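Local coordinates for uncharacterized protein AF_1796 (Archaeoglobus fulgidus, PDB 1VIM) that is of unknown function but probably binds a carbohydrate derivative and may act as an isomerase, at residues A[31-34]-A[35-38]; A[66-69]-A[70-73]; A[86-89]-A[90-93]; A[126-129]-A[130-133]; A[147-150]-A[151-155]. All coordinates share one frame; numbering follows the deposited sequence. Where two conformers were deposited one is given.

Five local contacts follow one another along the chain, each complete before the next begins, so none nests in or crosses another. Contact 1 turns the chain from helix 12-31 into helix 34-46. Contact 2 closes the C-terminal end of helix 56-71, within the beta-alpha-beta unit of strands 50-53 and 76-78. Contact 3 is the beta turn leading into strand 92-96, the middle strand of the parallel sheet. Contact 4 caps the short helix 129-133 that leads to strand 136-139, outermost in this chain's sheet, and contact 5 starts helix 149-155, about 38 Å from contact 3 between centres. Contacts 1, 2 and 5 touch the second subunit; contacts 2 and 3 touch the third.

Contact 1 of 5, residues A[31-34]-A[35-38]; sequences HIDL and ETVG
Asp-33 reaches forward over the first turn of helix 34-46 to meet Thr-36. Asp-33 CB lies 3.7 Å from Thr-36 OG1. The next bond sets CG opposite the backbone N (chi1 -175°), which swings the carboxylate toward the amides that begin the helix. Asp-33 OD1 accepts from Thr-36 N at 3.2 Å in a fairly straight bond (162°), the donor standing above the carboxylate plane; a weak, bent bond from Glu-35 N reaches the same oxygen. Asp-33 OD2 lies beside the threonine hydroxyl, 3.0 Å from Thr-36 OG1. Aspartate suits this place because a short acceptor can serve amides that have no preceding turn to bond to, and its negative charge probably interacts well with the positive end of the helix dipole.

The backbone continues the same job: Val-37 N donates to Asp-33 O and Gly-38 N to Leu-34 O, the first regular helical bonds. On the inner side, Ile-32 lays CD1 across Val-37 CG2 at 3.8 Å, the two side chains crossing at about a right angle. Both residues also pack on Met-138 of strand 136-139, on Phe-169 of helix 160-181 and on Leu-14 of the second subunit, which suits branched aliphatic residues. An aspartate N-cap joined to a hydrophobic contact between the residue before it and the fourth residue after it is characteristic of a helix start with a hydrophobic staple.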
# COMPACT_ATOMS: atom_id res chain seq x y z
N HIS A 31 6.20 34.03 -5.19
CA HIS A 31 7.35 33.63 -5.99
C HIS A 31 7.13 32.51 -6.99
O HIS A 31 7.99 32.24 -7.83
CB HIS A 31 8.55 33.34 -5.09
CG HIS A 31 9.10 34.57 -4.45
ND1 HIS A 31 8.98 34.84 -3.10
CD2 HIS A 31 9.71 35.66 -5.00
CE1 HIS A 31 9.53 36.02 -2.84
NE2 HIS A 31 9.97 36.53 -3.98
N ILE A 32 5.96 31.89 -6.93
CA ILE A 32 5.65 30.80 -7.85
C ILE A 32 5.81 31.22 -9.31
O ILE A 32 5.43 32.34 -9.70
CB ILE A 32 4.24 30.24 -7.56
CG1 ILE A 32 3.99 28.96 -8.35
CG2 ILE A 32 3.15 31.29 -7.79
CD1 ILE A 32 2.74 28.24 -7.91
N ASP A 33 6.43 30.35 -10.11
CA ASP A 33 6.65 30.62 -11.52
C ASP A 33 5.41 30.19 -12.31
O ASP A 33 5.18 29.00 -12.54
CB ASP A 33 7.90 29.90 -12.01
CG ASP A 33 8.25 30.24 -13.44
OD1 ASP A 33 7.38 30.67 -14.22
OD2 ASP A 33 9.41 30.06 -13.89
N LEU A 34 4.62 31.18 -12.70
CA LEU A 34 3.32 30.93 -13.33
C LEU A 34 3.47 30.34 -14.73
O LEU A 34 2.61 29.59 -15.17
CB LEU A 34 2.48 32.21 -13.36
CG LEU A 34 2.17 32.78 -11.97
CD1 LEU A 34 1.51 34.16 -12.06
CD2 LEU A 34 1.27 31.82 -11.22
N GLU A 35 4.56 30.69 -15.41
CA GLU A 35 4.86 30.15 -16.74
C GLU A 35 5.06 28.63 -16.61
O GLU A 35 4.54 27.83 -17.39
CB GLU A 35 6.13 30.80 -17.31
CG GLU A 35 5.96 32.24 -17.77
CD GLU A 35 7.28 32.88 -18.18
OE1 GLU A 35 7.96 32.36 -19.10
OE2 GLU A 35 7.65 33.92 -17.59
N THR A 36 5.82 28.24 -15.59
CA THR A 36 6.08 26.84 -15.36
C THR A 36 4.81 26.08 -14.96
O THR A 36 4.59 24.96 -15.41
CB THR A 36 7.19 26.68 -14.31
OG1 THR A 36 8.34 27.43 -14.75
CG2 THR A 36 7.69 25.28 -14.32
N VAL A 37 3.95 26.69 -14.16
CA VAL A 37 2.67 26.09 -13.85
C VAL A 37 1.92 25.80 -15.16
O VAL A 37 1.40 24.71 -15.33
CB VAL A 37 1.83 27.01 -12.96
CG1 VAL A 37 0.39 26.50 -12.85
CG2 VAL A 37 2.49 27.14 -11.57
N GLY A 38 1.87 26.77 -16.07
CA GLY A 38 1.21 26.54 -17.35
C GLY A 38 1.80 25.38 -18.14
O GLY A 38 1.04 24.60 -18.75

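Contact 2 of 5, residues A[66-69]-A[70-73]; sequences AMRL and MHLG
Arg-68 and His-71, one helical turn apart, share the main polar side-chain bond of this helix end. Arg-68 NH1 donates to His-71 ND1 at 2.9 Å, although the bond is bent (140°). The nitrogen meets the imidazole edge almost exactly in the ring plane, and the guanidinium lies only 26° from that plane, so the two flat groups are nearly coplanar. Arginine suits the place because a bend at chi2 (-74°) folds its long chain back to the ring while NH2 still reaches Thr-160 of the second subunit.

Around the ring the contacts are of another kind. Met-67 O lies over the centre of one face, 3.3 Å above the plane. Met-67 CG comes within 3.5 Å of His-71 CE1, and the methionine sulfur approaches the ring obliquely. Histidine suits its place because the imidazole offers an in-plane acceptor at ND1 and a flat surface to Met-67. Replacing His-71 with an alanine would probably leave Arg-68 NH1 without its acceptor and Met-67 CG without the ring it packs against.

Backbone bonds complete the turn: Met-70 N to Ala-66 O, His-71 N to Met-67 O and Leu-72 N to Arg-68 O. Gly-73, the first residue to leave helical angles, has positive phi (100°) in a Schellman motif, where a CB would jam against the preceding carbonyl oxygen.

Within the beta-alpha-beta unit, Ala-66, Leu-69 and Met-70 pack on Val-76 of strand 76-78. Leu-72 rests on helices 160-181 and 185-191, while Leu-158 of the second subunit touches both Arg-68 and His-71.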
# COMPACT_ATOMS: atom_id res chain seq x y z
N ALA A 66 -2.45 12.13 -7.36
CA ALA A 66 -2.98 11.20 -8.38
C ALA A 66 -4.49 10.97 -8.17
O ALA A 66 -5.28 10.92 -9.13
CB ALA A 66 -2.23 9.87 -8.36
N MET A 67 -4.91 10.84 -6.92
CA MET A 67 -6.31 10.60 -6.64
C MET A 67 -7.14 11.79 -7.17
O MET A 67 -8.17 11.61 -7.81
CB MET A 67 -6.53 10.41 -5.15
CG MET A 67 -8.00 10.13 -4.81
SD MET A 67 -8.38 10.03 -3.08
CE MET A 67 -7.69 8.41 -2.63
N ARG A 68 -6.68 13.02 -6.93
CA ARG A 68 -7.39 14.19 -7.45
C ARG A 68 -7.38 14.26 -8.96
O ARG A 68 -8.39 14.66 -9.58
CB ARG A 68 -6.77 15.47 -6.90
CG ARG A 68 -7.35 15.85 -5.61
CD ARG A 68 -8.81 16.45 -5.70
NE ARG A 68 -9.08 16.83 -4.35
CZ ARG A 68 -9.56 16.02 -3.43
NH1 ARG A 68 -10.01 14.81 -3.77
NH2 ARG A 68 -9.64 16.44 -2.17
N LEU A 69 -6.26 13.91 -9.60
CA LEU A 69 -6.26 13.87 -11.07
C LEU A 69 -7.31 12.88 -11.56
O LEU A 69 -7.97 13.12 -12.57
CB LEU A 69 -4.87 13.53 -11.63
CG LEU A 69 -3.78 14.60 -11.49
CD1 LEU A 69 -2.49 14.04 -12.02
CD2 LEU A 69 -4.17 15.91 -12.18
N MET A 70 -7.46 11.75 -10.86
CA MET A 70 -8.50 10.79 -11.23
C MET A 70 -9.88 11.45 -11.09
O MET A 70 -10.73 11.34 -11.98
CB MET A 70 -8.34 9.50 -10.42
CG MET A 70 -9.43 8.45 -10.73
SD MET A 70 -10.97 8.65 -9.85
CE MET A 70 -10.44 8.25 -8.12
N HIS A 71 -10.09 12.18 -10.00
CA HIS A 71 -11.35 12.90 -9.80
C HIS A 71 -11.65 13.87 -10.92
O HIS A 71 -12.83 14.04 -11.25
CB HIS A 71 -11.38 13.64 -8.46
CG HIS A 71 -11.29 12.73 -7.27
ND1 HIS A 71 -10.89 13.16 -6.02
CD2 HIS A 71 -11.55 11.40 -7.14
CE1 HIS A 71 -10.89 12.13 -5.18
NE2 HIS A 71 -11.27 11.05 -5.84
N LEU A 72 -10.62 14.50 -11.47
CA LEU A 72 -10.75 15.46 -12.57
C LEU A 72 -11.00 14.79 -13.93
O LEU A 72 -11.25 15.50 -14.93
CB LEU A 72 -9.50 16.35 -12.65
CG LEU A 72 -9.25 17.25 -11.43
CD1 LEU A 72 -7.89 17.93 -11.58
CD2 LEU A 72 -10.31 18.28 -11.32
N GLY A 73 -10.88 13.46 -13.98
CA GLY A 73 -11.17 12.71 -15.19
C GLY A 73 -9.95 12.31 -16.01
O GLY A 73 -10.11 11.79 -17.11

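Contact 3 of 5, residues A[86-89]-A[90-93]; sequences RITD and QDVL. With FMT (formic acid), chain G.
Thr-88 holds OG1 between its backbone N and carbonyl carbon (chi1 72°), and Asp-91 sets CG beside its own N (chi1 -60°); these rotations bring hydroxyl and carboxylate into contact across a type I beta turn. Asp-91 OD2 receives two bonds there, from Thr-88 N at 2.8 Å and from Thr-88 OG1 at 2.9 Å, both from the same face of the carboxylate. The hydroxyl stands well above the carboxylate plane, whereas the amide comes on the anti side. Arg-48 makes a salt bridge to the same oxygen. Threonine suits its place because one hydroxyl both donates to Asp-91 OD2 and accepts from Gln-90 N. Asp-91 N closes the turn onto Thr-88 O at 3.1 Å, and a water bridges Asp-89 O and Asp-91 O.

Alongside, Ile-87 CG1 packs on Asp-91 CB at 3.9 Å. Ile-87 N binds a formate, probably from the crystallisation liquor, also held by Val-194 N and Leu-195 N of the third subunit.

An alanine in place of Asp-91 would probably leave Thr-88 N and OG1 without their shared acceptor and cost Arg-48 this carboxylate. Charge and hydrogen bonding converge on one buried oxygen, probably stabilising the ionised carboxylate before strand 92-96.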
# COMPACT_ATOMS: atom_id res chain seq x y z
N ARG A 86 2.15 -0.62 -18.35
CA ARG A 86 3.39 -0.17 -18.97
C ARG A 86 3.39 1.33 -19.27
O ARG A 86 2.50 1.84 -19.95
CB ARG A 86 3.53 -0.94 -20.30
CG ARG A 86 4.72 -0.54 -21.09
CD ARG A 86 4.80 -1.20 -22.47
NE ARG A 86 5.12 -2.62 -22.35
CZ ARG A 86 6.36 -3.10 -22.26
NH1 ARG A 86 7.41 -2.30 -22.26
NH2 ARG A 86 6.55 -4.41 -22.15
N ILE A 87 4.40 2.03 -18.80
CA ILE A 87 4.56 3.43 -19.21
C ILE A 87 5.14 3.50 -20.65
O ILE A 87 5.93 2.64 -21.05
CB ILE A 87 5.44 4.21 -18.20
CG1 ILE A 87 5.26 5.72 -18.38
CG2 ILE A 87 6.92 3.76 -18.29
CD1 ILE A 87 5.94 6.56 -17.28
N THR A 88 4.73 4.51 -21.40
CA THR A 88 5.14 4.60 -22.81
C THR A 88 5.64 6.00 -23.13
O THR A 88 5.51 6.93 -22.32
CB THR A 88 3.93 4.32 -23.76
OG1 THR A 88 3.01 5.43 -23.72
CG2 THR A 88 3.19 3.04 -23.37
N ASP A 89 6.13 6.15 -24.36
CA ASP A 89 6.63 7.43 -24.83
C ASP A 89 5.54 8.50 -25.10
O ASP A 89 5.89 9.62 -25.51
CB ASP A 89 7.57 7.25 -26.04
CG ASP A 89 6.88 6.70 -27.27
OD1 ASP A 89 5.64 6.71 -27.35
OD2 ASP A 89 7.57 6.25 -28.22
N GLN A 90 4.27 8.18 -24.85
CA GLN A 90 3.22 9.19 -24.93
C GLN A 90 2.77 9.68 -23.56
O GLN A 90 1.85 10.51 -23.46
CB GLN A 90 2.00 8.64 -25.66
CG GLN A 90 2.29 8.29 -27.12
CD GLN A 90 1.02 8.19 -27.92
OE1 GLN A 90 -0.07 8.04 -27.37
NE2 GLN A 90 1.16 8.31 -29.24
N ASP A 91 3.38 9.15 -22.49
CA ASP A 91 2.93 9.45 -21.15
C ASP A 91 3.79 10.53 -20.48
O ASP A 91 4.82 10.94 -21.01
CB ASP A 91 2.93 8.15 -20.33
CG ASP A 91 2.02 7.13 -20.92
OD1 ASP A 91 0.89 7.48 -21.38
OD2 ASP A 91 2.34 5.93 -20.98
N VAL A 92 3.35 10.97 -19.32
CA VAL A 92 4.14 11.87 -18.50
C VAL A 92 4.26 11.29 -17.10
O VAL A 92 3.29 10.78 -16.55
CB VAL A 92 3.56 13.30 -18.50
CG1 VAL A 92 2.19 13.33 -17.87
CG2 VAL A 92 4.51 14.28 -17.79
N LEU A 93 5.46 11.38 -16.56
CA LEU A 93 5.74 10.99 -15.18
C LEU A 93 5.91 12.25 -14.38
O LEU A 93 6.65 13.16 -14.79
CB LEU A 93 7.04 10.19 -15.15
CG LEU A 93 7.54 9.74 -13.77
CD1 LEU A 93 6.52 8.82 -13.04
CD2 LEU A 93 8.86 9.02 -13.94
C FMT G . 5.48 1.08 -15.57
O1 FMT G . 5.90 0.70 -16.66
O2 FMT G . 5.93 0.74 -14.46
O HOH W 1 5.57 11.80 -23.74

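Contact 4 of 5, residues A[126-129]-A[130-133]; sequences RDSS and LAKM
Ser-128 caps the N terminus of the short, weakly bonded helix 129-133, its hydroxyl receiving Ala-131 N in a classic serine N-cap. Ala-131 N donates to Ser-128 OG at 3.2 Å along a fairly straight path (160°). The serine's first torsion (chi1 62°) places OG between the backbone N and the carbonyl carbon, facing the amide of Ala-131. Serine suits the place because its short hydroxyl can serve both ways: the same OG is hydrogen-bonded to Lys-125 O just upstream.

Among the backbone bonds, Lys-132 N donates to Ser-128 O at 2.9 Å, nearly along the C=O axis, and so closes the first turn. Ser-129 OG is hydrogen-bonded to Glu-101, and the backbone of Leu-130 to that of Gly-100.

The remaining contacts are van der Waals. The aliphatic part of Lys-132 folds back over the cap, with Lys-132 CG 3.3 Å from Ser-128 O and Lys-132 CE 3.8 Å from Asp-127 O. Leu-130 points its branched end to Leu-119 and Ala-121 of strand 118-123, while Ala-131 faces the loop and also meets Val-137 of strand 136-139. A small residue suits that position, where Ala-131 CB lies just 3.2 Å from Arg-126 O.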
# COMPACT_ATOMS: atom_id res chain seq x y z
N ARG A 126 16.46 23.25 -8.39
CA ARG A 126 16.41 23.38 -9.86
C ARG A 126 17.58 22.71 -10.58
O ARG A 126 17.47 22.37 -11.75
CB ARG A 126 16.31 24.86 -10.26
CG ARG A 126 15.92 25.13 -11.70
CD ARG A 126 15.80 26.61 -12.05
NE ARG A 126 14.54 27.17 -11.56
CZ ARG A 126 14.44 28.06 -10.57
NH1 ARG A 126 15.52 28.51 -9.96
NH2 ARG A 126 13.24 28.50 -10.20
N ASP A 127 18.67 22.47 -9.84
CA ASP A 127 19.89 21.88 -10.37
C ASP A 127 20.13 20.41 -10.00
O ASP A 127 21.22 19.86 -10.23
CB ASP A 127 21.08 22.73 -9.90
CG ASP A 127 21.12 22.96 -8.36
OD1 ASP A 127 20.20 22.54 -7.59
OD2 ASP A 127 22.06 23.58 -7.82
N SER A 128 19.11 19.79 -9.45
CA SER A 128 19.21 18.42 -8.96
C SER A 128 19.25 17.38 -10.07
O SER A 128 18.91 17.67 -11.21
CB SER A 128 18.05 18.11 -8.03
OG SER A 128 16.81 18.23 -8.73
N SER A 129 19.63 16.15 -9.73
CA SER A 129 19.59 15.05 -10.69
C SER A 129 18.19 14.92 -11.34
O SER A 129 18.08 14.71 -12.55
CB SER A 129 19.96 13.73 -10.00
OG SER A 129 21.30 13.76 -9.50
N LEU A 130 17.12 15.00 -10.55
CA LEU A 130 15.80 14.84 -11.10
C LEU A 130 15.46 15.99 -12.04
O LEU A 130 14.92 15.76 -13.13
CB LEU A 130 14.80 14.75 -9.94
CG LEU A 130 13.38 14.41 -10.38
CD1 LEU A 130 13.37 13.00 -10.97
CD2 LEU A 130 12.40 14.55 -9.26
N ALA A 131 15.77 17.22 -11.62
CA ALA A 131 15.46 18.40 -12.43
C ALA A 131 16.20 18.38 -13.76
O ALA A 131 15.61 18.74 -14.78
CB ALA A 131 15.77 19.66 -11.65
N LYS A 132 17.46 17.95 -13.75
CA LYS A 132 18.23 17.92 -15.00
C LYS A 132 17.64 17.01 -16.06
O LYS A 132 17.85 17.24 -17.24
CB LYS A 132 19.71 17.58 -14.74
CG LYS A 132 20.44 18.67 -13.97
CD LYS A 132 21.92 18.36 -13.83
CE LYS A 132 22.17 17.26 -12.83
NZ LYS A 132 23.63 16.97 -12.71
N MET A 133 16.91 15.98 -15.64
CA MET A 133 16.24 15.06 -16.56
C MET A 133 14.87 15.54 -17.03
O MET A 133 14.31 14.97 -17.96
CB MET A 133 16.02 13.70 -15.86
CG MET A 133 17.26 12.83 -15.80
SD MET A 133 16.88 11.18 -15.17
CE MET A 133 16.58 11.56 -13.52

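Contact 5 of 5, residues A[147-150]-A[151-155]; sequences ERDE and ILSQL
Ser-153 N donates to Asp-149 O at 2.8 Å, nearly in line with the carbonyl bond, and so joins residues one turn apart on the helix. The serine side chain takes two conformers, and in one of them a second, less certain bond is added, with Ser-153 OG 2.8 Å from Asp-149 O and arriving from above the carbonyl plane. There a chi1 of -65° lays OG beside the backbone N and turns it back down the helix; serine suits the position because its hydroxyl is short enough to fold onto its own helix.

Arg-148, at the N-cap position, offers its carbonyl to two backbone amides. Leu-152 N donates to Arg-148 O at 3.1 Å in an almost straight bond (176°), and Ile-151 N adds a weak one. A long ion pair links Arg-148 NE to Glu-150 OE2 at 3.9 Å, through charge alone because the oxygen lies well out of the guanidinium plane.

Farther out lie van der Waals contacts. Ile-151 CD1 touches Arg-148 CB at 4.0 Å, so the isoleucine lies against the aliphatic root of the arginine. A leucine methyl meets a carboxylate oxygen where Leu-152 CD2 comes within 3.5 Å of Glu-147 OE1, while the Glu-147 carboxylate is held by His-24 and the Met-144 amide. Val-20 of helix 12-31 packs on both Glu-147 and Leu-152, a setting suited to leucine. Backbone bonds to the carbonyl four residues earlier, starting from the N-cap residue Arg-148, are those of an alpha-helix N terminus.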
# COMPACT_ATOMS: atom_id res chain seq x y z
N GLU A 147 16.53 31.66 5.12
CA GLU A 147 16.53 30.72 6.24
C GLU A 147 17.79 29.87 6.36
O GLU A 147 18.33 29.43 5.36
CB GLU A 147 15.35 29.76 6.13
CG GLU A 147 14.01 30.38 6.44
CD GLU A 147 12.86 29.43 6.17
OE1 GLU A 147 12.94 28.64 5.21
OE2 GLU A 147 11.88 29.46 6.94
N ARG A 148 18.23 29.62 7.59
CA ARG A 148 19.27 28.62 7.88
C ARG A 148 18.62 27.25 8.01
O ARG A 148 17.61 27.08 8.71
CB ARG A 148 20.00 28.97 9.17
CG ARG A 148 20.94 30.16 9.06
CD ARG A 148 21.85 30.33 10.29
NE ARG A 148 22.86 29.27 10.42
CZ ARG A 148 24.03 29.24 9.77
NH1 ARG A 148 24.36 30.23 8.94
NH2 ARG A 148 24.87 28.23 9.96
N ASP A 149 19.21 26.26 7.35
CA ASP A 149 18.62 24.93 7.37
C ASP A 149 18.54 24.33 8.75
O ASP A 149 17.52 23.70 9.09
CB ASP A 149 19.38 24.01 6.42
CG ASP A 149 18.67 22.70 6.24
OD1 ASP A 149 19.07 21.73 6.92
OD2 ASP A 149 17.69 22.57 5.50
N GLU A 150 19.56 24.53 9.57
CA GLU A 150 19.59 23.97 10.92
C GLU A 150 18.46 24.48 11.79
O GLU A 150 17.91 23.75 12.61
CB GLU A 150 20.96 24.24 11.57
CG GLU A 150 21.69 25.49 11.06
CD GLU A 150 22.42 25.26 9.74
OE1 GLU A 150 23.39 24.48 9.71
OE2 GLU A 150 22.01 25.85 8.71
N ILE A 151 18.12 25.76 11.64
CA ILE A 151 17.06 26.33 12.45
C ILE A 151 15.71 25.84 11.95
O ILE A 151 14.85 25.45 12.74
CB ILE A 151 17.16 27.88 12.41
CG1 ILE A 151 18.50 28.29 13.04
CG2 ILE A 151 15.98 28.51 13.10
CD1 ILE A 151 18.78 29.79 12.94
N LEU A 152 15.52 25.87 10.63
CA LEU A 152 14.28 25.38 10.04
C LEU A 152 14.04 23.91 10.39
O LEU A 152 12.92 23.54 10.73
CB LEU A 152 14.26 25.59 8.52
CG LEU A 152 13.01 25.08 7.77
CD1 LEU A 152 11.69 25.70 8.30
CD2 LEU A 152 13.17 25.27 6.27
N SER A 153 15.08 23.07 10.34
CA SER A 153 14.91 21.64 10.50
C SER A 153 14.55 21.25 11.92
O SER A 153 14.03 20.13 12.17
CB SER A 153 16.19 20.92 10.09
OG SER A 153 16.42 21.12 8.69
N GLN A 154 14.80 22.13 12.89
CA GLN A 154 14.38 21.86 14.26
C GLN A 154 12.84 21.83 14.41
O GLN A 154 12.30 21.08 15.21
CB GLN A 154 14.98 22.88 15.23
CG GLN A 154 14.62 22.66 16.71
CD GLN A 154 15.04 21.29 17.21
OE1 GLN A 154 16.20 20.91 17.09
NE2 GLN A 154 14.10 20.56 17.80
N LEU A 155 12.15 22.65 13.62
CA LEU A 155 10.68 22.68 13.60
C LEU A 155 10.13 21.75 12.53
O LEU A 155 9.08 21.16 12.73
CB LEU A 155 10.19 24.10 13.31
CG LEU A 155 10.47 25.12 14.41
CD1 LEU A 155 10.24 26.54 13.86
CD2 LEU A 155 9.64 24.86 15.65